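Local structure of A putative transcriptional regulator (Rhodococcus sp., 2HKU) at residues G101-P106 against K166-A171; A24-A29 against E64-E69. The protein probably binds DNA as a transcriptional regulator of the TetR family, recognising cis-regulatory sequences. All blocks are in the same frame, centred on the assembly; numbering follows the deposited sequence.

Overall arrangement
From the N terminus, helix 21-36 leads into the helix-turn-helix region, and when the chain reaches helix 63-87 it packs back on where it began: interaction 2, between 24-29 and 64-69, closes a mostly helical loop of 34 residues. Helix 63-87 then runs on, and helix 92-104 follows it in the chain. Interaction 1 closes the second loop, of 59 residues, where 101-106 meets 166-171. The two loops stand in series, neither nested nor crossed. The centres of the two contacts lie about 23 Å apart. Interaction 2 ties the first helix to helix 63-87 in the DNA-binding part; interaction 1 ties helix 92-104 to helix 161-181 inside the C-terminal part.

Interaction 1 (G101-P106 against K166-A171); sequences GSLLGP and KAFWSA. With EDO (1,2-ethanediol), chain D.
L103, near the end of helix 92-104, reaches two aromatic rings of helix 161-181, F168 and W169, inside the all-helical C-terminal domain of a TetR-family regulator. The contact is small and wholly apolar across the helices. L103 CD1 lies 3.8 Å from F168 CZ, at the edge of that ring and near its plane. The same methyl is 4.0 Å from W169 CH2, and CD2 of L103 also comes to this corner of the indole, so the leucine fork bears on the far end of the six-membered ring. A branched aliphatic chain suits this place because one methyl touches both rings and the second adds to the indole contact. With CG of F168 anti to the backbone N (chi1 175°), the phenyl is carried toward helix 92-104, and its CE2 sits over one face of the indole, offset toward the rim.

Beyond these two segments, L103 also touches A82 of helix 63-87, while F168 packs on L146 and W169 on L138 of helix 125-152.

The polar bonds are local to helix 161-181 and to a bound small molecule. S170 OG donates to K166 O at 2.8 Å, so that this carbonyl takes both the hydroxyl and the backbone N of S170; a short hydroxyl side chain can thus be satisfied by its own helix. A 1,2-ethanediol, probably from the crystallisation liquor, sits beside both rings, its site completed by hydrogen bonds with E83 OE2, S141 OG and L146 N: its C1 is 3.7 Å from F168 CE2, and W169 NE1 donates to its O2 at 2.9 Å through a bent N-H...O angle of 142°.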
loop_
_atom_site.group_PDB
_atom_site.type_symbol
_atom_site.label_atom_id
_atom_site.label_comp_id
_atom_site.label_asym_id
_atom_site.label_seq_id
_atom_site.Cartn_x
_atom_site.Cartn_y
_atom_site.Cartn_z
ATOM N N GLY A 101 -0.139 -14.258 8.862
ATOM C CA GLY A 101 -0.488 -13.759 10.189
ATOM C C GLY A 101 0.558 -12.954 10.885
ATOM O O GLY A 101 0.220 -12.029 11.613
ATOM N N SER A 102 1.839 -13.281 10.710
ATOM C CA SER A 102 2.921 -12.455 11.322
ATOM C C SER A 102 3.041 -11.061 10.703
ATOM O O SER A 102 3.076 -10.020 11.398
ATOM C CB SER A 102 4.312 -13.137 11.135
ATOM O OG SER A 102 5.286 -12.481 11.947
ATOM N N LEU A 103 3.151 -11.043 9.381
ATOM C CA LEU A 103 3.256 -9.731 8.665
ATOM C C LEU A 103 2.016 -8.866 8.911
ATOM O O LEU A 103 2.157 -7.724 9.099
ATOM C CB LEU A 103 3.464 -9.966 7.157
ATOM C CG LEU A 103 4.816 -10.605 6.825
ATOM C CD1 LEU A 103 4.763 -10.885 5.376
ATOM C CD2 LEU A 103 6.025 -9.666 7.275
ATOM N N LEU A 104 0.804 -9.441 8.921
ATOM C CA LEU A 104 -0.421 -8.636 9.035
ATOM C C LEU A 104 -0.744 -8.290 10.451
ATOM O O LEU A 104 -1.461 -7.313 10.731
ATOM C CB LEU A 104 -1.618 -9.305 8.345
ATOM C CG LEU A 104 -1.420 -9.466 6.832
ATOM C CD1 LEU A 104 -2.593 -10.145 6.120
ATOM C CD2 LEU A 104 -1.151 -8.106 6.178
ATOM N N GLY A 105 -0.190 -9.067 11.387
ATOM C CA GLY A 105 -0.424 -8.781 12.785
ATOM C C GLY A 105 0.722 -8.151 13.523
ATOM O O GLY A 105 0.870 -6.923 13.517
ATOM N N PRO A 106 1.573 -8.971 14.205
ATOM C CA PRO A 106 2.603 -8.237 14.881
ATOM C C PRO A 106 3.606 -7.464 13.970
ATOM O O PRO A 106 4.240 -6.556 14.444
ATOM C CB PRO A 106 3.351 -9.320 15.717
ATOM C CG PRO A 106 3.015 -10.561 15.089
ATOM C CD PRO A 106 1.691 -10.432 14.407
ATOM N N LYS A 166 6.253 -10.546 -6.012
ATOM C CA LYS A 166 5.793 -9.181 -6.017
ATOM C C LYS A 166 4.289 -9.080 -5.800
ATOM O O LYS A 166 3.831 -8.109 -5.248
ATOM C CB LYS A 166 6.166 -8.496 -7.352
ATOM C CG LYS A 166 7.725 -8.293 -7.519
ATOM C CD LYS A 166 8.056 -7.832 -8.927
ATOM C CE LYS A 166 9.601 -7.482 -9.018
ATOM N NZ LYS A 166 9.701 -6.592 -10.296
ATOM N N ALA A 167 3.530 -10.063 -6.289
ATOM C CA ALA A 167 2.079 -10.134 -6.038
ATOM C C ALA A 167 1.800 -10.368 -4.594
ATOM O O ALA A 167 0.869 -9.779 -4.020
ATOM C CB ALA A 167 1.439 -11.269 -6.892
ATOM N N PHE A 168 2.641 -11.171 -3.955
ATOM C CA PHE A 168 2.522 -11.405 -2.505
ATOM C C PHE A 168 2.876 -10.066 -1.730
ATOM O O PHE A 168 2.124 -9.575 -0.903
ATOM C CB PHE A 168 3.456 -12.525 -2.020
ATOM C CG PHE A 168 3.415 -12.699 -0.440
ATOM C CD1 PHE A 168 2.372 -13.395 0.160
ATOM C CD2 PHE A 168 4.403 -12.128 0.378
ATOM C CE1 PHE A 168 2.327 -13.540 1.601
ATOM C CE2 PHE A 168 4.430 -12.227 1.775
ATOM C CZ PHE A 168 3.342 -12.905 2.427
ATOM N N TRP A 169 4.030 -9.487 -2.007
ATOM C CA TRP A 169 4.398 -8.257 -1.310
ATOM C C TRP A 169 3.450 -7.039 -1.520
ATOM O O TRP A 169 3.216 -6.290 -0.590
ATOM C CB TRP A 169 5.897 -7.904 -1.524
ATOM C CG TRP A 169 6.745 -8.677 -0.480
ATOM C CD1 TRP A 169 7.509 -9.802 -0.699
ATOM C CD2 TRP A 169 6.806 -8.402 0.909
ATOM N NE1 TRP A 169 8.035 -10.246 0.512
ATOM C CE2 TRP A 169 7.614 -9.390 1.505
ATOM C CE3 TRP A 169 6.206 -7.420 1.739
ATOM C CZ2 TRP A 169 7.854 -9.417 2.879
ATOM C CZ3 TRP A 169 6.476 -7.442 3.106
ATOM C CH2 TRP A 169 7.343 -8.380 3.646
ATOM N N SER A 170 3.049 -6.759 -2.755
ATOM C CA SER A 170 2.138 -5.594 -2.949
ATOM C C SER A 170 0.770 -5.761 -2.307
ATOM O O SER A 170 0.238 -4.801 -1.796
ATOM C CB SER A 170 1.946 -5.316 -4.412
ATOM O OG SER A 170 1.563 -6.507 -5.033
ATOM N N ALA A 171 0.250 -7.001 -2.264
ATOM C CA ALA A 171 -0.947 -7.354 -1.391
ATOM C C ALA A 171 -0.696 -7.048 0.107
ATOM O O ALA A 171 -1.512 -6.408 0.805
ATOM C CB ALA A 171 -1.349 -8.872 -1.563
HETATM C C1 EDO D . 7.515 -14.351 1.954
HETATM O O1 EDO D . 8.547 -15.328 2.281
HETATM C C2 EDO D . 7.952 -13.140 2.744
HETATM O O2 EDO D . 9.033 -12.579 1.956
#

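Interaction 2 (A24-A29 against E64-E69); sequences ALFTAA and ERLFVE
A29 and L66 make the close-packed, buried part of this crossing, where the segments 24-29 and 64-69 cross at -72°, their axes 10.3 Å apart. The methyl of A29 points at the other helix and sits in the fork of L66, 3.9 Å from CD2 and about as far from CD1 and CG. So small a residue suits the spot, since the leucine can close on it from several atoms. CG of L66 stands anti to its backbone N (chi1 -176°), which carries the fork across to A29.

F26 and E69, by contrast, are partly exposed. F26 meets L66 more loosely, CD1 to CD1 at 4.3 Å, but its ring turns its edge to E69: CE1 is 3.9 Å from E69 CB, which lies in the ring plane, and CZ is 3.8 Å from E69 O. Glutamate serves here, because its CB meets the ring while OE1 makes a salt bridge with R22 and OE2 one with R65 NH2 (2.7 Å), one turn earlier on the same helix, which would limit rotation of the carboxylate. Replacing F26 with alanine would probably open a gap beside L66 and strip E69 CB and O of the ring edge they pack against.

Y60 of helix 53-60 touches F26, L66 and E69 alike. Packing of the first helix on the one that follows the predicted helix-turn-helix is characteristic of the TetR-type DNA-binding domain.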
loop_
_atom_site.group_PDB
_atom_site.type_symbol
_atom_site.label_atom_id
_atom_site.label_comp_id
_atom_site.label_asym_id
_atom_site.label_seq_id
_atom_site.Cartn_x
_atom_site.Cartn_y
_atom_site.Cartn_z
ATOM N N ALA A 24 22.402 2.902 20.019
ATOM C CA ALA A 24 21.468 3.514 20.968
ATOM C C ALA A 24 20.419 4.361 20.213
ATOM O O ALA A 24 19.233 4.294 20.489
ATOM C CB ALA A 24 22.214 4.371 22.052
ATOM N N LEU A 25 20.895 5.149 19.274
ATOM C CA LEU A 25 20.037 5.995 18.408
ATOM C C LEU A 25 19.034 5.164 17.583
ATOM O O LEU A 25 17.795 5.405 17.575
ATOM C CB LEU A 25 20.930 6.851 17.506
ATOM C CG LEU A 25 21.444 8.125 18.166
ATOM C CD1 LEU A 25 22.434 8.794 17.227
ATOM C CD2 LEU A 25 20.288 9.097 18.458
ATOM N N PHE A 26 19.584 4.108 16.991
ATOM C CA PHE A 26 18.816 3.239 16.136
ATOM C C PHE A 26 17.680 2.606 16.872
ATOM O O PHE A 26 16.544 2.626 16.410
ATOM C CB PHE A 26 19.704 2.230 15.415
ATOM C CG PHE A 26 19.094 1.734 14.097
ATOM C CD1 PHE A 26 19.278 2.453 12.923
ATOM C CD2 PHE A 26 18.340 0.557 14.041
ATOM C CE1 PHE A 26 18.738 2.003 11.727
ATOM C CE2 PHE A 26 17.804 0.113 12.822
ATOM C CZ PHE A 26 18.016 0.813 11.699
ATOM N N THR A 27 17.963 2.063 18.061
ATOM C CA THR A 27 16.937 1.466 18.903
ATOM C C THR A 27 15.869 2.460 19.354
ATOM O O THR A 27 14.718 2.140 19.321
ATOM C CB THR A 27 17.612 0.752 20.153
ATOM O OG1 THR A 27 18.423 -0.325 19.641
ATOM C CG2 THR A 27 16.590 0.183 21.122
ATOM N N ALA A 28 16.266 3.647 19.824
ATOM C CA ALA A 28 15.313 4.580 20.355
ATOM C C ALA A 28 14.443 4.994 19.162
ATOM O O ALA A 28 13.229 4.987 19.241
ATOM C CB ALA A 28 16.031 5.765 20.898
ATOM N N ALA A 29 15.119 5.319 18.060
ATOM C CA ALA A 29 14.424 5.718 16.796
ATOM C C ALA A 29 13.451 4.677 16.391
ATOM O O ALA A 29 12.295 4.997 16.085
ATOM C CB ALA A 29 15.407 5.955 15.689
ATOM N N GLU A 64 15.755 12.346 8.180
ATOM C CA GLU A 64 15.041 11.624 7.122
ATOM C C GLU A 64 15.798 10.340 6.833
ATOM O O GLU A 64 15.230 9.273 6.668
ATOM C CB GLU A 64 14.973 12.509 5.840
ATOM C CG GLU A 64 14.005 13.691 5.965
ATOM C CD GLU A 64 14.482 14.804 6.947
ATOM O OE1 GLU A 64 15.660 15.210 6.850
ATOM O OE2 GLU A 64 13.693 15.265 7.828
ATOM N N ARG A 65 17.121 10.449 6.836
ATOM C CA ARG A 65 17.904 9.296 6.631
ATOM C C ARG A 65 17.845 8.279 7.799
ATOM O O ARG A 65 17.739 7.082 7.549
ATOM C CB ARG A 65 19.347 9.653 6.382
ATOM C CG ARG A 65 20.166 8.398 6.260
ATOM C CD ARG A 65 21.452 8.756 5.546
ATOM N NE ARG A 65 21.547 8.181 4.207
ATOM C CZ ARG A 65 22.047 6.974 3.944
ATOM N NH1 ARG A 65 22.110 6.559 2.690
ATOM N NH2 ARG A 65 22.486 6.192 4.933
ATOM N N LEU A 66 17.934 8.748 9.039
ATOM C CA LEU A 66 17.570 7.852 10.191
ATOM C C LEU A 66 16.191 7.151 10.027
ATOM O O LEU A 66 16.111 5.953 10.197
ATOM C CB LEU A 66 17.650 8.568 11.540
ATOM C CG LEU A 66 17.392 7.799 12.876
ATOM C CD1 LEU A 66 18.238 6.579 13.060
ATOM C CD2 LEU A 66 17.556 8.733 14.053
ATOM N N PHE A 67 15.142 7.913 9.649
ATOM C CA PHE A 67 13.816 7.395 9.494
ATOM C C PHE A 67 13.796 6.311 8.408
ATOM O O PHE A 67 13.262 5.228 8.638
ATOM C CB PHE A 67 12.828 8.494 9.027
ATOM C CG PHE A 67 11.407 7.992 8.950
ATOM C CD1 PHE A 67 10.694 7.755 10.140
ATOM C CD2 PHE A 67 10.863 7.642 7.778
ATOM C CE1 PHE A 67 9.413 7.276 10.127
ATOM C CE2 PHE A 67 9.550 7.200 7.710
ATOM C CZ PHE A 67 8.821 7.002 8.847
ATOM N N VAL A 68 14.333 6.618 7.207
ATOM C CA VAL A 68 14.310 5.596 6.184
ATOM C C VAL A 68 15.146 4.346 6.602
ATOM O O VAL A 68 14.729 3.198 6.352
ATOM C CB VAL A 68 14.736 6.192 4.743
ATOM C CG1 VAL A 68 14.833 5.070 3.720
ATOM C CG2 VAL A 68 13.752 7.250 4.334
ATOM N N GLU A 69 16.331 4.534 7.197
ATOM C CA GLU A 69 17.089 3.342 7.552
ATOM C C GLU A 69 16.310 2.507 8.569
ATOM O O GLU A 69 16.221 1.287 8.434
ATOM C CB GLU A 69 18.440 3.678 8.164
ATOM C CG GLU A 69 19.434 4.061 7.129
ATOM C CD GLU A 69 20.795 4.213 7.714
ATOM O OE1 GLU A 69 21.109 3.620 8.783
ATOM O OE2 GLU A 69 21.529 4.938 7.087
#